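Local coordinates for putative thioesterase (Escherichia coli, PDB 5UGZ), which acts as a type II thioesterase of the colibactin NRPS/PKS pathway, releasing intermediates from the assembly line, at residues L112-G126 with A191-G203. Sequence-based numbering, arbitrary orientation.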
# COMPACT_ATOMS: atom_id res chain seq x y z
N LEU A 112 -16.25 -2.79 3.84
CA LEU A 112 -17.61 -2.35 3.54
C LEU A 112 -18.56 -3.53 3.34
O LEU A 112 -19.69 -3.51 3.84
CB LEU A 112 -17.60 -1.43 2.32
CG LEU A 112 -17.15 0.02 2.56
CD1 LEU A 112 -16.92 0.72 1.24
CD2 LEU A 112 -18.17 0.77 3.36
N ASP A 113 -18.12 -4.58 2.62
CA ASP A 113 -18.92 -5.81 2.50
C ASP A 113 -19.27 -6.42 3.86
O ASP A 113 -20.23 -7.19 3.94
CB ASP A 113 -18.19 -6.89 1.70
CG ASP A 113 -17.98 -6.51 0.26
OD1 ASP A 113 -18.67 -5.59 -0.22
OD2 ASP A 113 -17.13 -7.16 -0.38
N HIS A 114 -18.49 -6.14 4.90
CA HIS A 114 -18.78 -6.63 6.23
C HIS A 114 -19.73 -5.72 7.01
O HIS A 114 -20.20 -6.11 8.08
CB HIS A 114 -17.48 -6.81 7.01
CG HIS A 114 -16.80 -8.12 6.74
ND1 HIS A 114 -16.12 -8.38 5.57
CD2 HIS A 114 -16.73 -9.26 7.47
CE1 HIS A 114 -15.64 -9.60 5.60
NE2 HIS A 114 -16.00 -10.16 6.74
N GLY A 115 -20.05 -4.55 6.50
CA GLY A 115 -20.95 -3.67 7.19
C GLY A 115 -20.32 -2.63 8.07
O GLY A 115 -21.02 -2.08 8.94
N HIS A 116 -19.04 -2.33 7.90
CA HIS A 116 -18.41 -1.22 8.60
C HIS A 116 -18.68 0.07 7.84
O HIS A 116 -19.07 0.06 6.68
CB HIS A 116 -16.90 -1.46 8.73
CG HIS A 116 -16.55 -2.68 9.52
ND1 HIS A 116 -16.49 -2.68 10.90
CD2 HIS A 116 -16.23 -3.93 9.13
CE1 HIS A 116 -16.16 -3.88 11.32
NE2 HIS A 116 -15.99 -4.66 10.27
N ASP A 117 -18.43 1.20 8.51
CA ASP A 117 -18.61 2.49 7.87
C ASP A 117 -17.49 2.77 6.88
O ASP A 117 -16.45 2.10 6.87
CB ASP A 117 -18.66 3.62 8.89
CG ASP A 117 -19.76 3.45 9.91
OD1 ASP A 117 -20.90 3.09 9.53
OD2 ASP A 117 -19.46 3.67 11.11
N MET A 118 -17.73 3.78 6.06
CA MET A 118 -16.76 4.26 5.08
C MET A 118 -15.56 4.90 5.79
O MET A 118 -15.74 5.58 6.80
CB MET A 118 -17.44 5.26 4.15
CG MET A 118 -16.64 5.75 2.96
SD MET A 118 -16.59 4.68 1.50
CE MET A 118 -18.30 4.24 1.28
N PRO A 119 -14.33 4.69 5.31
CA PRO A 119 -13.19 5.45 5.83
C PRO A 119 -13.36 6.95 5.63
O PRO A 119 -14.17 7.40 4.81
CB PRO A 119 -12.00 4.92 5.02
CG PRO A 119 -12.64 4.28 3.80
CD PRO A 119 -13.91 3.71 4.29
N CYS A 120 -12.56 7.72 6.39
CA CYS A 120 -12.43 9.17 6.19
C CYS A 120 -11.85 9.50 4.83
O CYS A 120 -12.33 10.41 4.13
CB CYS A 120 -11.48 9.78 7.23
SG CYS A 120 -11.94 9.75 8.90
N ALA A 121 -10.75 8.83 4.48
CA ALA A 121 -9.92 9.10 3.32
C ALA A 121 -9.08 7.86 3.07
O ALA A 121 -8.89 7.03 3.96
CB ALA A 121 -9.02 10.31 3.52
N LEU A 122 -8.57 7.78 1.85
CA LEU A 122 -7.76 6.67 1.38
C LEU A 122 -6.57 7.24 0.65
O LEU A 122 -6.72 8.20 -0.11
CB LEU A 122 -8.54 5.72 0.44
CG LEU A 122 -9.68 4.89 1.04
CD1 LEU A 122 -10.53 4.35 -0.08
CD2 LEU A 122 -9.16 3.75 1.90
N PHE A 123 -5.40 6.65 0.87
CA PHE A 123 -4.14 7.08 0.26
C PHE A 123 -3.57 5.90 -0.51
O PHE A 123 -3.34 4.84 0.06
CB PHE A 123 -3.15 7.56 1.33
CG PHE A 123 -3.70 8.61 2.24
CD1 PHE A 123 -3.56 9.95 1.93
CD2 PHE A 123 -4.37 8.26 3.41
CE1 PHE A 123 -4.07 10.94 2.77
CE2 PHE A 123 -4.89 9.24 4.24
CZ PHE A 123 -4.74 10.58 3.92
N PHE A 124 -3.37 6.08 -1.81
CA PHE A 124 -2.75 5.06 -2.65
C PHE A 124 -1.44 5.64 -3.15
O PHE A 124 -1.43 6.54 -4.00
CB PHE A 124 -3.66 4.64 -3.80
CG PHE A 124 -5.01 4.15 -3.36
CD1 PHE A 124 -5.14 2.96 -2.67
CD2 PHE A 124 -6.15 4.89 -3.62
CE1 PHE A 124 -6.39 2.51 -2.25
CE2 PHE A 124 -7.39 4.44 -3.20
CZ PHE A 124 -7.50 3.25 -2.52
N SER A 125 -0.35 5.13 -2.61
CA SER A 125 0.98 5.62 -2.89
C SER A 125 1.70 4.67 -3.85
O SER A 125 1.62 3.44 -3.70
CB SER A 125 1.75 5.78 -1.58
OG SER A 125 2.99 6.40 -1.75
N GLY A 126 2.37 5.24 -4.85
CA GLY A 126 3.13 4.43 -5.80
C GLY A 126 2.32 3.30 -6.40
O GLY A 126 2.82 2.18 -6.53
N ALA A 191 -19.42 -3.40 -6.00
CA ALA A 191 -20.84 -3.15 -5.82
C ALA A 191 -21.14 -1.74 -5.33
O ALA A 191 -22.28 -1.47 -4.94
CB ALA A 191 -21.43 -4.15 -4.82
N ARG A 192 -20.17 -0.83 -5.35
CA ARG A 192 -20.36 0.45 -4.69
C ARG A 192 -19.22 1.36 -5.08
O ARG A 192 -18.11 0.89 -5.33
CB ARG A 192 -20.36 0.28 -3.17
CG ARG A 192 -18.98 -0.07 -2.71
CD ARG A 192 -18.89 -0.14 -1.25
NE ARG A 192 -19.64 -1.27 -0.72
CZ ARG A 192 -19.21 -2.53 -0.77
NH1 ARG A 192 -18.06 -2.84 -1.36
NH2 ARG A 192 -19.95 -3.47 -0.22
N THR A 193 -19.52 2.65 -5.14
CA THR A 193 -18.51 3.69 -5.32
C THR A 193 -18.14 4.24 -3.95
O THR A 193 -19.03 4.60 -3.16
CB THR A 193 -19.01 4.84 -6.20
OG1 THR A 193 -19.36 4.34 -7.49
CG2 THR A 193 -17.92 5.86 -6.39
N LEU A 194 -16.84 4.29 -3.66
CA LEU A 194 -16.38 4.94 -2.44
C LEU A 194 -16.91 6.37 -2.40
O LEU A 194 -17.13 7.00 -3.44
CB LEU A 194 -14.85 4.90 -2.37
CG LEU A 194 -14.29 3.46 -2.36
CD1 LEU A 194 -12.78 3.43 -2.44
CD2 LEU A 194 -14.75 2.72 -1.15
N THR A 195 -17.14 6.86 -1.19
CA THR A 195 -17.61 8.23 -0.97
C THR A 195 -16.66 9.02 -0.07
O THR A 195 -17.10 9.86 0.71
CB THR A 195 -19.01 8.23 -0.36
OG1 THR A 195 -18.94 7.71 0.96
CG2 THR A 195 -19.94 7.39 -1.16
N CYS A 196 -15.37 8.75 -0.16
CA CYS A 196 -14.37 9.50 0.58
C CYS A 196 -13.33 10.02 -0.39
O CYS A 196 -13.25 9.55 -1.53
CB CYS A 196 -13.72 8.63 1.66
SG CYS A 196 -12.84 7.22 1.01
N PRO A 197 -12.53 11.01 0.02
CA PRO A 197 -11.48 11.50 -0.87
C PRO A 197 -10.37 10.47 -1.04
O PRO A 197 -10.04 9.71 -0.12
CB PRO A 197 -10.97 12.76 -0.16
CG PRO A 197 -11.95 13.03 0.94
CD PRO A 197 -12.59 11.74 1.29
N ILE A 198 -9.80 10.44 -2.24
CA ILE A 198 -8.64 9.61 -2.56
C ILE A 198 -7.45 10.54 -2.77
O ILE A 198 -7.54 11.52 -3.52
CB ILE A 198 -8.88 8.76 -3.81
CG1 ILE A 198 -9.92 7.67 -3.56
CG2 ILE A 198 -7.57 8.18 -4.32
CD1 ILE A 198 -10.03 6.65 -4.70
N VAL A 199 -6.33 10.24 -2.12
CA VAL A 199 -5.08 10.96 -2.34
C VAL A 199 -4.08 9.99 -2.95
O VAL A 199 -3.92 8.87 -2.45
CB VAL A 199 -4.53 11.58 -1.04
CG1 VAL A 199 -3.25 12.37 -1.32
CG2 VAL A 199 -5.59 12.45 -0.39
N LEU A 200 -3.43 10.42 -4.03
CA LEU A 200 -2.47 9.61 -4.75
C LEU A 200 -1.08 10.23 -4.60
O LEU A 200 -0.92 11.44 -4.75
CB LEU A 200 -2.84 9.51 -6.23
CG LEU A 200 -4.26 9.02 -6.57
CD1 LEU A 200 -4.48 9.11 -8.07
CD2 LEU A 200 -4.49 7.59 -6.07
N PHE A 201 -0.10 9.39 -4.29
CA PHE A 201 1.30 9.79 -4.14
C PHE A 201 2.14 9.13 -5.22
O PHE A 201 2.01 7.93 -5.47
CB PHE A 201 1.86 9.42 -2.76
CG PHE A 201 1.25 10.18 -1.62
CD1 PHE A 201 1.62 11.48 -1.36
CD2 PHE A 201 0.32 9.59 -0.79
CE1 PHE A 201 1.06 12.19 -0.32
CE2 PHE A 201 -0.23 10.29 0.26
CZ PHE A 201 0.13 11.59 0.49
N HIS A 202 3.01 9.92 -5.84
CA HIS A 202 3.75 9.49 -7.02
C HIS A 202 5.12 10.16 -6.99
O HIS A 202 5.22 11.36 -6.71
CB HIS A 202 2.96 9.85 -8.29
CG HIS A 202 3.62 9.46 -9.57
ND1 HIS A 202 3.90 8.15 -9.89
CD2 HIS A 202 4.04 10.20 -10.62
CE1 HIS A 202 4.48 8.10 -11.07
NE2 HIS A 202 4.58 9.34 -11.54
N GLY A 203 6.18 9.38 -7.21
CA GLY A 203 7.50 9.93 -7.44
C GLY A 203 7.75 10.06 -8.92
O GLY A 203 7.65 9.08 -9.67
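The guanidinium of R192 has L112 CB over the centre of one face, 3.6 Å above the plane, while D113 OD1 meets its edge. The two charged groups form a salt bridge; R192 NH2 refines to 2.5 Å from D113 OD1, too short to be taken at face value, the bond from NH1 is weak, and carboxylate and guanidinium are turned 49° apart. A long arginine suits the place: bent at chi3 (68°), it lays CD against the CD1 methyl of L112 and still brings its charge to the end of the helix, where H109 forms a second bond with NH1. The F124 ring receives I198 CD1 in plane at its edge, with I198 CG2 and L200 CD2 also at the edge, near the plane; the ring of W217, from a loop, stacks with it. On the other side of the sheet F123 and F201 lie side by side, pointing the same way: F123 CD1 lies at the edge of the F201 ring, near its plane, 3.7 Å from F201 CE2, while F201 CE2 and V199 CB, from a compact branched residue, approach the F123 ring obliquely.

Between helix end and sheet, unbranched M118 threads its sulfur toward the T195 amide, a weak but straight bond (176°). L194 sends one methyl to M118 SD and the other tightly against L122, CD1 to CD1 at 3.4 Å. Small C196 lets the chains close up, its CB 3.3 Å from C120 O.

Parallel pairing then runs in register from L122 with I198 to S125 with F201, its ladder including V199 N to L122 O at 2.9 Å. G126, at positive phi, ends it with a bond to F201 O. S125 OG turns to H97.

These are adjacent strands of the parallel alpha/beta-hydrolase sheet: 121-125 sits between 91-97 and 198-203, which in turn lies beside outer strand 225-230; helix 99-113 packs on the F124 face, and helix 242-259 on that of F123 and F201.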